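Local coordinates for penicillin-binding protein A (Mycobacterium tuberculosis, PDB 3UN7), which probably cross-links peptidoglycan as a D,D-transpeptidase during cell-wall synthesis and is probably needed for the regulation of cell length, at residues A[264-267]-A[268-272]; A[445-448]-A[449-453]. All coordinates share one frame; numbering follows the deposited sequence.

Overall arrangement
Both contacts are local turns of helix inside the transpeptidase domain, so neither closes a long loop. Following the chain from the N terminus, interaction 1 comes first, where helix 254-264 ends and helix 266-275 begins; it lies at the surface, against helix 196-205, helix 300-306 and the loop with Ile297. Interaction 2 follows much later, at the start of helix 446-458, near the end of the chain. That helix packs on strands 411-418 and 425-431 of the five-stranded antiparallel sheet, and on helix 111-123. The two contacts are in series and do not cross. The centres of interactions 1 and 2 are about 31 Å apart, and the nearest atoms of interactions 1 and 2 are about 22 Å apart.

Interaction 1 of 2, residues A[264-267]-A[268-272]; sequences TGAD and ALRSM
Asp267 and Arg270, three residues apart on the first turn of helix 266-275, form a salt bridge on the protein surface. Asp267 OD1 lies 3.0 Å from Arg270 NH2. The oxygen sits at the edge of the guanidinium, in its plane. The planes of the two flat groups are nevertheless 51° apart, and OD1 makes the bridge. The arginine leaves with CG anti to the carbonyl carbon (chi1 -68°) and runs extended from CG to NE. This carries the guanidinium back over Ala266, whose CB stands 3.6 Å above one face, toward the rim. The other end of the group is held too: Arg270 NH1 bonds to the carbonyl of Pro296.

Ala268 lies between the two charged residues in sequence. It meets the end of the preceding helix. Ala268 CB is 3.8 Å from Thr264 CG2, and the Ala268 N-H is bonded to a water that also donates to Thr264 O. The Thr264 hydroxyl itself pairs with the carbonyl of Leu260. Gly265 separates the two helices, with positive phi (101°), and stands at the N-cap position of the second. The first turn then closes regularly. Leu269 N binds Gly265 O at 3.1 Å, and Arg270 N binds Ala266 O at 3.0 Å.

The negative charge of Asp267, in the first turn, probably interacts favourably with the helix dipole as well as with Arg270, while Arg270 links this turn to the loop at Pro296.

Interaction 2 of 2, residues A[445-448]-A[449-453]; sequences LAAP and IGRAV
Ala447 and Arg451 lie one turn apart on the same side of the helix. A chi1 of -60° sets Arg451 CG beside its own backbone N, and the chain then runs straight to NE. It passes alongside the alanine, and the methyl lies against the NH1 and NH2 side of the guanidinium: Ala447 CB is 3.6 Å from Arg451 NH1 and 4.0 Å from Arg451 NH2. Nearer the backbone, Arg451 CG passes 3.4 Å from Ala447 O. Arg451 N donates to Ala447 O at 3.0 Å. The guanidinium finds polar partners elsewhere in the fold, NE in a salt bridge with Glu378 and NH1 in a hydrogen bond to the carbonyl of Lys384.

Helix 446-458 belongs to the penicillin-binding transpeptidase fold, in which helices pack on an antiparallel sheet. Here Ala446 and Ile449 rest on strand 425-431, Ala447 touches Tyr414 of strand 411-418, and Ile449 also packs on Ala120 and Met121 of helix 111-123. The side chain of Ala446 is about 11 Å from that of Ser193, the acyl-ester serine by similarity.

Ile449 leaves the helix in a different direction from Arg451. Ile449 CG1 sits beside the backbone N (chi1 -65°) and, with chi2 near trans (166°), points Ile449 CD1 back to 3.5 Å from Leu445 O. Pro448 lies in the first turn, where its lack of an N-H suits a helix start. Ala452 N donates to Pro448 O at 2.9 Å. Gly450 N binds Ala446 O at 3.2 Å.

Interaction 1 of 2, residues A[264-267]-A[268-272]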
loop_
_atom_site.group_PDB
_atom_site.type_symbol
_atom_site.label_atom_id
_atom_site.label_comp_id
_atom_site.label_asym_id
_atom_site.label_seq_id
_atom_site.Cartn_x
_atom_site.Cartn_y
_atom_site.Cartn_z
ATOM N N THR A 264 9.453 -23.839 -11.058
ATOM C CA THR A 264 10.442 -23.081 -10.301
ATOM C C THR A 264 10.610 -23.642 -8.884
ATOM O O THR A 264 11.731 -23.711 -8.360
ATOM C CB THR A 264 10.085 -21.570 -10.309
ATOM O OG1 THR A 264 9.994 -21.125 -11.679
ATOM C CG2 THR A 264 11.147 -20.746 -9.596
ATOM N N GLY A 265 9.494 -24.047 -8.278
ATOM C CA GLY A 265 9.505 -24.767 -7.002
ATOM C C GLY A 265 9.169 -23.916 -5.789
ATOM O O GLY A 265 9.391 -22.699 -5.782
ATOM N N ALA A 266 8.657 -24.575 -4.752
ATOM C CA ALA A 266 8.212 -23.910 -3.532
ATOM C C ALA A 266 9.331 -23.213 -2.771
ATOM O O ALA A 266 9.110 -22.135 -2.237
ATOM C CB ALA A 266 7.476 -24.889 -2.622
ATOM N N ASP A 267 10.516 -23.827 -2.713
ATOM C CA ASP A 267 11.669 -23.219 -2.017
ATOM C C ASP A 267 12.065 -21.889 -2.659
ATOM O O ASP A 267 12.264 -20.891 -1.962
ATOM C CB ASP A 267 12.879 -24.151 -2.017
ATOM C CG ASP A 267 12.714 -25.354 -1.085
ATOM O OD1 ASP A 267 11.892 -25.303 -0.137
ATOM O OD2 ASP A 267 13.430 -26.354 -1.305
ATOM N N ALA A 268 12.183 -21.888 -3.987
ATOM C CA ALA A 268 12.553 -20.685 -4.737
ATOM C C ALA A 268 11.513 -19.574 -4.613
ATOM O O ALA A 268 11.862 -18.397 -4.524
ATOM C CB ALA A 268 12.822 -21.026 -6.203
ATOM N N LEU A 269 10.234 -19.947 -4.586
ATOM C CA LEU A 269 9.160 -18.951 -4.477
ATOM C C LEU A 269 9.153 -18.310 -3.082
ATOM O O LEU A 269 9.056 -17.087 -2.957
ATOM C CB LEU A 269 7.797 -19.558 -4.863
ATOM C CG LEU A 269 6.624 -18.632 -5.220
ATOM C CD1 LEU A 269 6.984 -17.521 -6.224
ATOM C CD2 LEU A 269 5.478 -19.462 -5.756
ATOM N N ARG A 270 9.288 -19.146 -2.049
ATOM C CA ARG A 270 9.433 -18.710 -0.651
ATOM C C ARG A 270 10.607 -17.755 -0.463
ATOM O O ARG A 270 10.503 -16.766 0.271
ATOM C CB ARG A 270 9.679 -19.923 0.270
ATOM C CG ARG A 270 8.508 -20.888 0.425
ATOM C CD ARG A 270 8.766 -21.946 1.535
ATOM N NE ARG A 270 7.725 -22.977 1.536
ATOM C CZ ARG A 270 7.901 -24.255 1.195
ATOM N NH1 ARG A 270 6.866 -25.094 1.217
ATOM N NH2 ARG A 270 9.103 -24.710 0.843
ATOM N N SER A 271 11.728 -18.093 -1.096
ATOM C CA SER A 271 12.948 -17.307 -1.034
ATOM C C SER A 271 12.782 -15.951 -1.703
ATOM O O SER A 271 13.233 -14.934 -1.168
ATOM C CB SER A 271 14.106 -18.068 -1.685
ATOM O OG SER A 271 15.275 -17.251 -1.741
ATOM N N MET A 272 12.134 -15.931 -2.866
ATOM C CA MET A 272 11.894 -14.662 -3.569
ATOM C C MET A 272 10.872 -13.796 -2.838
ATOM O O MET A 272 11.053 -12.583 -2.719
ATOM C CB MET A 272 11.491 -14.879 -5.032
ATOM C CG MET A 272 11.478 -13.579 -5.851
ATOM S SD MET A 272 13.067 -12.706 -5.825
ATOM C CE MET A 272 14.124 -13.876 -6.663
HETATM O O HOH W 1 12.377 -24.496 -5.623
#

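Interaction 2 of 2, residues A[445-448]-A[449-453]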
loop_
_atom_site.group_PDB
_atom_site.type_symbol
_atom_site.label_atom_id
_atom_site.label_comp_id
_atom_site.label_asym_id
_atom_site.label_seq_id
_atom_site.Cartn_x
_atom_site.Cartn_y
_atom_site.Cartn_z
ATOM N N LEU A 445 -10.689 -1.476 -13.216
ATOM C CA LEU A 445 -11.163 -0.369 -12.370
ATOM C C LEU A 445 -10.053 0.231 -11.496
ATOM O O LEU A 445 -10.070 1.425 -11.197
ATOM C CB LEU A 445 -12.299 -0.854 -11.462
ATOM C CG LEU A 445 -13.566 -0.009 -11.326
ATOM C CD1 LEU A 445 -14.050 0.507 -12.676
ATOM C CD2 LEU A 445 -14.664 -0.810 -10.636
ATOM N N ALA A 446 -9.104 -0.612 -11.091
ATOM C CA ALA A 446 -7.976 -0.202 -10.251
ATOM C C ALA A 446 -6.967 0.641 -11.023
ATOM O O ALA A 446 -6.324 1.514 -10.446
ATOM C CB ALA A 446 -7.306 -1.425 -9.634
ATOM N N ALA A 447 -6.855 0.398 -12.334
ATOM C CA ALA A 447 -5.815 1.026 -13.163
ATOM C C ALA A 447 -5.862 2.564 -13.263
ATOM O O ALA A 447 -4.835 3.217 -13.048
ATOM C CB ALA A 447 -5.785 0.392 -14.566
ATOM N N PRO A 448 -7.026 3.147 -13.636
ATOM C CA PRO A 448 -7.031 4.623 -13.752
ATOM C C PRO A 448 -6.864 5.353 -12.408
ATOM O O PRO A 448 -6.435 6.502 -12.388
ATOM C CB PRO A 448 -8.392 4.943 -14.366
ATOM C CG PRO A 448 -9.226 3.733 -14.123
ATOM C CD PRO A 448 -8.326 2.556 -14.018
ATOM N N ILE A 449 -7.218 4.691 -11.310
ATOM C CA ILE A 449 -6.951 5.216 -9.957
ATOM C C ILE A 449 -5.444 5.335 -9.742
ATOM O O ILE A 449 -4.959 6.351 -9.236
ATOM C CB ILE A 449 -7.593 4.328 -8.857
ATOM C CG1 ILE A 449 -9.122 4.365 -8.983
ATOM C CG2 ILE A 449 -7.151 4.794 -7.445
ATOM C CD1 ILE A 449 -9.893 3.308 -8.195
ATOM N N GLY A 450 -4.711 4.293 -10.136
ATOM C CA GLY A 450 -3.245 4.293 -10.066
ATOM C C GLY A 450 -2.632 5.379 -10.931
ATOM O O GLY A 450 -1.728 6.079 -10.492
ATOM N N ARG A 451 -3.139 5.531 -12.153
ATOM C CA ARG A 451 -2.633 6.531 -13.080
ATOM C C ARG A 451 -2.918 7.956 -12.620
ATOM O O ARG A 451 -2.062 8.819 -12.791
ATOM C CB ARG A 451 -3.135 6.286 -14.507
ATOM C CG ARG A 451 -2.702 4.937 -15.055
ATOM C CD ARG A 451 -2.944 4.822 -16.556
ATOM N NE ARG A 451 -2.647 3.459 -16.964
ATOM C CZ ARG A 451 -3.568 2.532 -17.195
ATOM N NH1 ARG A 451 -4.861 2.839 -17.111
ATOM N NH2 ARG A 451 -3.192 1.302 -17.528
ATOM N N ALA A 452 -4.089 8.199 -12.016
ATOM C CA ALA A 452 -4.389 9.539 -11.450
ATOM C C ALA A 452 -3.420 9.881 -10.319
ATOM O O ALA A 452 -3.075 11.049 -10.101
ATOM C CB ALA A 452 -5.823 9.602 -10.925
ATOM N N VAL A 453 -3.014 8.857 -9.573
ATOM C CA VAL A 453 -2.095 9.035 -8.451
ATOM C C VAL A 453 -0.692 9.345 -8.968
ATOM O O VAL A 453 -0.027 10.270 -8.472
ATOM C CB VAL A 453 -2.111 7.810 -7.500
ATOM C CG1 VAL A 453 -1.024 7.907 -6.472
ATOM C CG2 VAL A 453 -3.456 7.718 -6.809
#